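Local coordinates for protein ribulose bisphosphate carboxylase (PDB 2D69) that probably catalyses the carboxylation of ribulose 1,5-bisphosphate to two molecules of 3-phosphoglycerate, with magnesium as cofactor, in an archaeal pathway of AMP degradation, at residues K7-L12 with G53-L58; A70-L75 with A84-P89. All blocks are in the same frame, centred on the assembly; numbering follows the deposited sequence.

Contact 1 (K7-L12 with G53-L58); sequences KVEWYL and GTWTTL
Lys7 and Thr57 form a hydrogen-bonded pair of an antiparallel two-stranded ribbon, the strand axes 176° apart: Lys7 N donates to Thr57 O (2.9 Å), and Thr57 N returns the bond to Lys7 O. A third backbone bond runs from Glu9 N to Trp55 O (3.0 Å). Beyond the backbone, Lys7 reaches along the partner strand. With a bend at chi2 (92°), the Lys7 chain passes Thr57 O and brings Lys7 NZ to Leu58 O at 2.6 Å, above the carbonyl plane; Arg5 O accepts from the same ammonium, so two carbonyls hold it. A water donates to Glu9 O and is weakly bonded to Thr56 OG1.

The apolar part centres on the indole of Trp55. Glu9 CB sits over one face, 3.5 Å from the centroid of the Trp55 six-membered ring in a CH-pi contact, while Lys7 CB meets the ring edge at CZ3 of Trp55 (3.4 Å). With an alanine at Trp55, the Glu9 and Lys7 methylenes would probably lose the ring they pack on, opening a gap toward Leu61 and Pro161 of the second subunit. Farther along, Thr54 CG2 touches Tyr11 CD2 at 3.6 Å, the two side chains crossing at about a right angle.

The ribbon lies at the periphery of the N-terminal domain, where Tyr11 and Thr54 rest on helix 39-49 and Leu61 backs Lys7 and Trp55. A second subunit approaches strand 55-57: its Pro161 packs on Trp55, and its Met376 O is hydrogen-bonded to Thr57 OG1, which is also hydrogen-bonded to Trp59 N of its own chain.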
loop_
_atom_site.group_PDB
_atom_site.type_symbol
_atom_site.label_atom_id
_atom_site.label_comp_id
_atom_site.label_asym_id
_atom_site.label_seq_id
_atom_site.Cartn_x
_atom_site.Cartn_y
_atom_site.Cartn_z
ATOM N N LYS A 7 -41.140 -6.604 -35.415
ATOM C CA LYS A 7 -41.241 -5.333 -34.746
ATOM C C LYS A 7 -40.647 -4.264 -35.657
ATOM O O LYS A 7 -39.562 -4.442 -36.198
ATOM C CB LYS A 7 -40.519 -5.393 -33.393
ATOM C CG LYS A 7 -41.145 -6.431 -32.432
ATOM C CD LYS A 7 -40.470 -7.791 -32.568
ATOM C CE LYS A 7 -41.160 -8.817 -31.778
ATOM N NZ LYS A 7 -40.563 -10.124 -32.089
ATOM N N VAL A 8 -41.368 -3.165 -35.839
ATOM C CA VAL A 8 -40.960 -2.093 -36.745
ATOM C C VAL A 8 -40.994 -0.830 -35.926
ATOM O O VAL A 8 -41.859 -0.647 -35.080
ATOM C CB VAL A 8 -41.885 -2.001 -37.986
ATOM C CG1 VAL A 8 -41.423 -0.900 -38.971
ATOM C CG2 VAL A 8 -41.922 -3.338 -38.686
ATOM N N GLU A 9 -39.977 -0.012 -36.076
ATOM C CA GLU A 9 -39.929 1.279 -35.418
ATOM C C GLU A 9 -39.441 2.234 -36.486
ATOM O O GLU A 9 -38.548 1.888 -37.266
ATOM C CB GLU A 9 -38.999 1.218 -34.221
ATOM C CG GLU A 9 -38.919 2.515 -33.439
ATOM C CD GLU A 9 -40.200 2.824 -32.703
ATOM O OE1 GLU A 9 -41.168 3.232 -33.372
ATOM O OE2 GLU A 9 -40.226 2.669 -31.457
ATOM N N TRP A 10 -40.069 3.398 -36.580
ATOM C CA TRP A 10 -39.791 4.343 -37.662
ATOM C C TRP A 10 -39.700 5.768 -37.120
ATOM O O TRP A 10 -40.164 6.049 -36.018
ATOM C CB TRP A 10 -40.844 4.219 -38.766
ATOM C CG TRP A 10 -42.222 4.672 -38.366
ATOM C CD1 TRP A 10 -42.848 5.826 -38.750
ATOM C CD2 TRP A 10 -43.152 3.995 -37.492
ATOM N NE1 TRP A 10 -44.101 5.915 -38.180
ATOM C CE2 TRP A 10 -44.319 4.806 -37.404
ATOM C CE3 TRP A 10 -43.128 2.784 -36.783
ATOM C CZ2 TRP A 10 -45.437 4.448 -36.629
ATOM C CZ3 TRP A 10 -44.236 2.436 -36.007
ATOM C CH2 TRP A 10 -45.378 3.268 -35.942
ATOM N N TYR A 11 -39.102 6.665 -37.898
ATOM C CA TYR A 11 -38.749 8.006 -37.396
ATOM C C TYR A 11 -39.965 8.806 -36.888
ATOM O O TYR A 11 -39.910 9.415 -35.840
ATOM C CB TYR A 11 -37.960 8.799 -38.459
ATOM C CG TYR A 11 -36.693 8.103 -38.913
ATOM C CD1 TYR A 11 -36.502 7.785 -40.255
ATOM C CD2 TYR A 11 -35.708 7.724 -38.002
ATOM C CE1 TYR A 11 -35.330 7.129 -40.693
ATOM C CE2 TYR A 11 -34.533 7.060 -38.427
ATOM C CZ TYR A 11 -34.363 6.761 -39.775
ATOM O OH TYR A 11 -33.235 6.107 -40.240
ATOM N N LEU A 12 -41.081 8.732 -37.584
ATOM C CA LEU A 12 -42.235 9.555 -37.243
ATOM C C LEU A 12 -42.898 9.058 -35.951
ATOM O O LEU A 12 -43.668 9.795 -35.303
ATOM C CB LEU A 12 -43.243 9.564 -38.400
ATOM C CG LEU A 12 -42.888 10.196 -39.758
ATOM C CD1 LEU A 12 -44.020 10.032 -40.785
ATOM C CD2 LEU A 12 -42.565 11.652 -39.607
ATOM N N GLY A 53 -33.196 4.332 -31.488
ATOM C CA GLY A 53 -32.890 4.069 -32.881
ATOM C C GLY A 53 -34.124 3.501 -33.522
ATOM O O GLY A 53 -35.159 3.412 -32.877
ATOM N N THR A 54 -34.019 3.151 -34.791
ATOM C CA THR A 54 -35.099 2.455 -35.514
ATOM C C THR A 54 -34.564 1.146 -36.033
ATOM O O THR A 54 -33.338 0.909 -36.077
ATOM C CB THR A 54 -35.632 3.220 -36.731
ATOM O OG1 THR A 54 -34.563 3.496 -37.622
ATOM C CG2 THR A 54 -36.196 4.594 -36.393
ATOM N N TRP A 55 -35.492 0.294 -36.439
ATOM C CA TRP A 55 -35.165 -1.092 -36.725
ATOM C C TRP A 55 -36.370 -1.872 -37.228
ATOM O O TRP A 55 -37.522 -1.465 -37.075
ATOM C CB TRP A 55 -34.653 -1.775 -35.450
ATOM C CG TRP A 55 -35.272 -1.197 -34.225
ATOM C CD1 TRP A 55 -34.766 -0.185 -33.417
ATOM C CD2 TRP A 55 -36.510 -1.567 -33.649
ATOM N NE1 TRP A 55 -35.641 0.080 -32.384
ATOM C CE2 TRP A 55 -36.721 -0.744 -32.510
ATOM C CE3 TRP A 55 -37.490 -2.475 -33.991
ATOM C CZ2 TRP A 55 -37.850 -0.835 -31.732
ATOM C CZ3 TRP A 55 -38.597 -2.549 -33.229
ATOM C CH2 TRP A 55 -38.765 -1.751 -32.096
ATOM N N THR A 56 -36.023 -3.020 -37.788
ATOM C CA THR A 56 -36.928 -4.044 -38.278
ATOM C C THR A 56 -36.287 -5.339 -37.793
ATOM O O THR A 56 -35.119 -5.629 -38.122
ATOM C CB THR A 56 -36.897 -3.964 -39.771
ATOM O OG1 THR A 56 -37.447 -2.695 -40.161
ATOM C CG2 THR A 56 -37.765 -5.011 -40.429
ATOM N N THR A 57 -37.007 -6.092 -36.971
ATOM C CA THR A 57 -36.482 -7.362 -36.496
ATOM C C THR A 57 -37.547 -8.305 -35.964
ATOM O O THR A 57 -38.493 -7.878 -35.296
ATOM C CB THR A 57 -35.392 -7.142 -35.440
ATOM O OG1 THR A 57 -34.813 -8.404 -35.079
ATOM C CG2 THR A 57 -35.957 -6.562 -34.104
ATOM N N LEU A 58 -37.352 -9.588 -36.234
ATOM C CA LEU A 58 -38.139 -10.644 -35.582
ATOM C C LEU A 58 -37.813 -10.810 -34.105
ATOM O O LEU A 58 -38.610 -11.374 -33.346
ATOM C CB LEU A 58 -37.870 -12.000 -36.226
ATOM C CG LEU A 58 -38.570 -12.466 -37.473
ATOM C CD1 LEU A 58 -38.001 -13.859 -37.828
ATOM C CD2 LEU A 58 -40.122 -12.498 -37.356
HETATM O O HOH W 1 -37.693 0.745 -39.752
#

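Contact 2 (A70-L75 with A84-P89); sequences AKVFYL and AKIAYP
Lys71 O accepts from Ala87 N at 2.9 Å in a nearly straight bond (172° at the hydrogen); Ile86 CA also points its hydrogen at Lys71 O, 3.4 Å away. Lys71 N closes the pair by donating to Ala87 O. Farther up the ladder Lys85 lies opposite two residues: its O accepts from Phe73 N, whereas its N donates to Tyr74 O. This is a classic beta bulge, which shifts the register by one residue within the hairpin of strands 71-78 and 81-88.

The bulge brings two aromatic rings to one lysine. Phe73 has CG between its backbone N and carbonyl carbon (chi1 73°), which swings the ring across the neighbouring strand; Phe73 CZ reaches Lys85 CB at 3.6 Å, and the ring edge meets Ala87 N in plane. Lys85, extended beyond CG, runs over the Tyr74 ring. Lys85 CE lies above the centre, 3.8 Å from the Tyr74 ring centroid, and Lys85 NZ continues over that face to make a cation-pi contact, 4.2 Å from the same centroid.

On the other side of the hairpin, Val72 CG2 meets Ile86 CG1 (4.0 Å), and Ala84 CB touches both Val72 CG1 and Leu75 CD1. Val72 and Ile86 pack there against helix 39-49, the helix-on-sheet layering of the N-terminal domain. Where segment 70-75 begins, Ala70 CB lies over one face of the Tyr88 ring, 3.9 Å from its centroid, while Tyr88 OH is anchored by Ser50 OG.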
loop_
_atom_site.group_PDB
_atom_site.type_symbol
_atom_site.label_atom_id
_atom_site.label_comp_id
_atom_site.label_asym_id
_atom_site.label_seq_id
_atom_site.Cartn_x
_atom_site.Cartn_y
_atom_site.Cartn_z
ATOM N N ALA A 70 -37.190 8.618 -26.966
ATOM C CA ALA A 70 -37.283 10.064 -26.879
ATOM C C ALA A 70 -38.508 10.484 -27.699
ATOM O O ALA A 70 -38.981 9.733 -28.554
ATOM C CB ALA A 70 -36.031 10.723 -27.384
ATOM N N LYS A 71 -39.091 11.629 -27.372
ATOM C CA LYS A 71 -40.285 12.103 -28.078
ATOM C C LYS A 71 -40.150 13.560 -28.478
ATOM O O LYS A 71 -39.880 14.405 -27.622
ATOM C CB LYS A 71 -41.520 11.923 -27.200
ATOM C CG LYS A 71 -42.124 10.503 -27.244
ATOM C CD LYS A 71 -43.135 10.265 -28.404
ATOM C CE LYS A 71 -43.461 8.750 -28.622
ATOM N NZ LYS A 71 -42.201 7.869 -28.463
ATOM N N VAL A 72 -40.365 13.861 -29.755
ATOM C CA VAL A 72 -40.417 15.245 -30.222
ATOM C C VAL A 72 -41.773 15.798 -29.848
ATOM O O VAL A 72 -42.781 15.308 -30.333
ATOM C CB VAL A 72 -40.256 15.376 -31.759
ATOM C CG1 VAL A 72 -40.271 16.862 -32.156
ATOM C CG2 VAL A 72 -38.989 14.680 -32.243
ATOM N N PHE A 73 -41.800 16.816 -28.983
ATOM C CA PHE A 73 -43.050 17.376 -28.496
ATOM C C PHE A 73 -43.337 18.826 -28.939
ATOM O O PHE A 73 -44.473 19.331 -28.770
ATOM C CB PHE A 73 -43.112 17.230 -26.983
ATOM C CG PHE A 73 -42.204 18.153 -26.224
ATOM C CD1 PHE A 73 -42.646 19.420 -25.847
ATOM C CD2 PHE A 73 -40.907 17.749 -25.863
ATOM C CE1 PHE A 73 -41.821 20.288 -25.134
ATOM C CE2 PHE A 73 -40.065 18.600 -25.130
ATOM C CZ PHE A 73 -40.521 19.869 -24.759
ATOM N N TYR A 74 -42.310 19.475 -29.486
ATOM C CA TYR A 74 -42.394 20.826 -30.028
ATOM C C TYR A 74 -41.652 20.883 -31.357
ATOM O O TYR A 74 -40.531 20.400 -31.469
ATOM C CB TYR A 74 -41.754 21.794 -29.045
ATOM C CG TYR A 74 -41.611 23.230 -29.512
ATOM C CD1 TYR A 74 -42.412 24.244 -28.953
ATOM C CD2 TYR A 74 -40.657 23.586 -30.451
ATOM C CE1 TYR A 74 -42.270 25.574 -29.329
ATOM C CE2 TYR A 74 -40.501 24.909 -30.839
ATOM C CZ TYR A 74 -41.315 25.903 -30.271
ATOM O OH TYR A 74 -41.180 27.213 -30.656
ATOM N N LEU A 75 -42.266 21.491 -32.354
ATOM C CA LEU A 75 -41.638 21.620 -33.661
ATOM C C LEU A 75 -42.194 22.826 -34.402
ATOM O O LEU A 75 -43.352 22.836 -34.749
ATOM C CB LEU A 75 -41.874 20.360 -34.502
ATOM C CG LEU A 75 -41.318 20.455 -35.927
ATOM C CD1 LEU A 75 -39.794 20.695 -35.832
ATOM C CD2 LEU A 75 -41.608 19.220 -36.766
ATOM N N ALA A 84 -36.749 22.013 -32.800
ATOM C CA ALA A 84 -37.431 20.933 -32.090
ATOM C C ALA A 84 -37.003 20.902 -30.632
ATOM O O ALA A 84 -35.851 21.159 -30.330
ATOM C CB ALA A 84 -37.131 19.609 -32.723
ATOM N N LYS A 85 -37.947 20.600 -29.743
ATOM C CA LYS A 85 -37.629 20.263 -28.376
ATOM C C LYS A 85 -37.995 18.817 -28.230
ATOM O O LYS A 85 -39.049 18.372 -28.697
ATOM C CB LYS A 85 -38.420 21.113 -27.391
ATOM C CG LYS A 85 -38.367 22.590 -27.662
ATOM C CD LYS A 85 -39.040 23.370 -26.531
ATOM C CE LYS A 85 -39.219 24.855 -26.878
ATOM N NZ LYS A 85 -40.184 25.551 -25.967
ATOM N N ILE A 86 -37.121 18.071 -27.593
ATOM C CA ILE A 86 -37.252 16.623 -27.499
ATOM C C ILE A 86 -37.115 16.221 -26.040
ATOM O O ILE A 86 -36.295 16.789 -25.308
ATOM C CB ILE A 86 -36.195 15.907 -28.368
ATOM C CG1 ILE A 86 -36.295 16.375 -29.846
ATOM C CG2 ILE A 86 -36.400 14.386 -28.269
ATOM C CD1 ILE A 86 -35.185 15.774 -30.799
ATOM N N ALA A 87 -37.968 15.289 -25.639
ATOM C CA ALA A 87 -38.029 14.815 -24.270
ATOM C C ALA A 87 -37.472 13.406 -24.145
ATOM O O ALA A 87 -37.811 12.538 -24.938
ATOM C CB ALA A 87 -39.455 14.850 -23.762
ATOM N N TYR A 88 -36.665 13.211 -23.099
ATOM C CA TYR A 88 -35.877 12.006 -22.828
ATOM C C TYR A 88 -36.145 11.470 -21.435
ATOM O O TYR A 88 -35.891 12.161 -20.452
ATOM C CB TYR A 88 -34.360 12.316 -22.920
ATOM C CG TYR A 88 -33.923 12.742 -24.323
ATOM C CD1 TYR A 88 -33.363 11.841 -25.198
ATOM C CD2 TYR A 88 -34.102 14.058 -24.759
ATOM C CE1 TYR A 88 -32.969 12.223 -26.457
ATOM C CE2 TYR A 88 -33.690 14.468 -25.982
ATOM C CZ TYR A 88 -33.140 13.545 -26.853
ATOM O OH TYR A 88 -32.785 13.970 -28.093
ATOM N N PRO A 89 -36.620 10.233 -21.344
ATOM C CA PRO A 89 -36.720 9.551 -20.061
ATOM C C PRO A 89 -35.351 9.187 -19.507
ATOM O O PRO A 89 -34.400 8.893 -20.263
ATOM C CB PRO A 89 -37.550 8.306 -20.396
ATOM C CG PRO A 89 -37.208 8.023 -21.763
ATOM C CD PRO A 89 -37.030 9.361 -22.459
#

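Along the chain the two contacts come in series: contact 1 closes with strand 55-57 before contact 2 opens with strand 71-78. Their centres are about 18 Å apart and their nearest atoms about 6 Å. They belong to separate sheets, contact 1 to a two-stranded ribbon and contact 2 to the mixed sheet in which strand 81-88 runs beside strand 26-34. Helix 39-49 links them, since side chains of both pack on it. Both belong to the N-terminal part of the chain, away from its probable catalytic residues. Contact 1 reaches the second subunit, whose Pro161, on Trp55, follows the probable proton acceptor Lys160; contact 2, touched by no other subunit, builds the sheet that the helix covers.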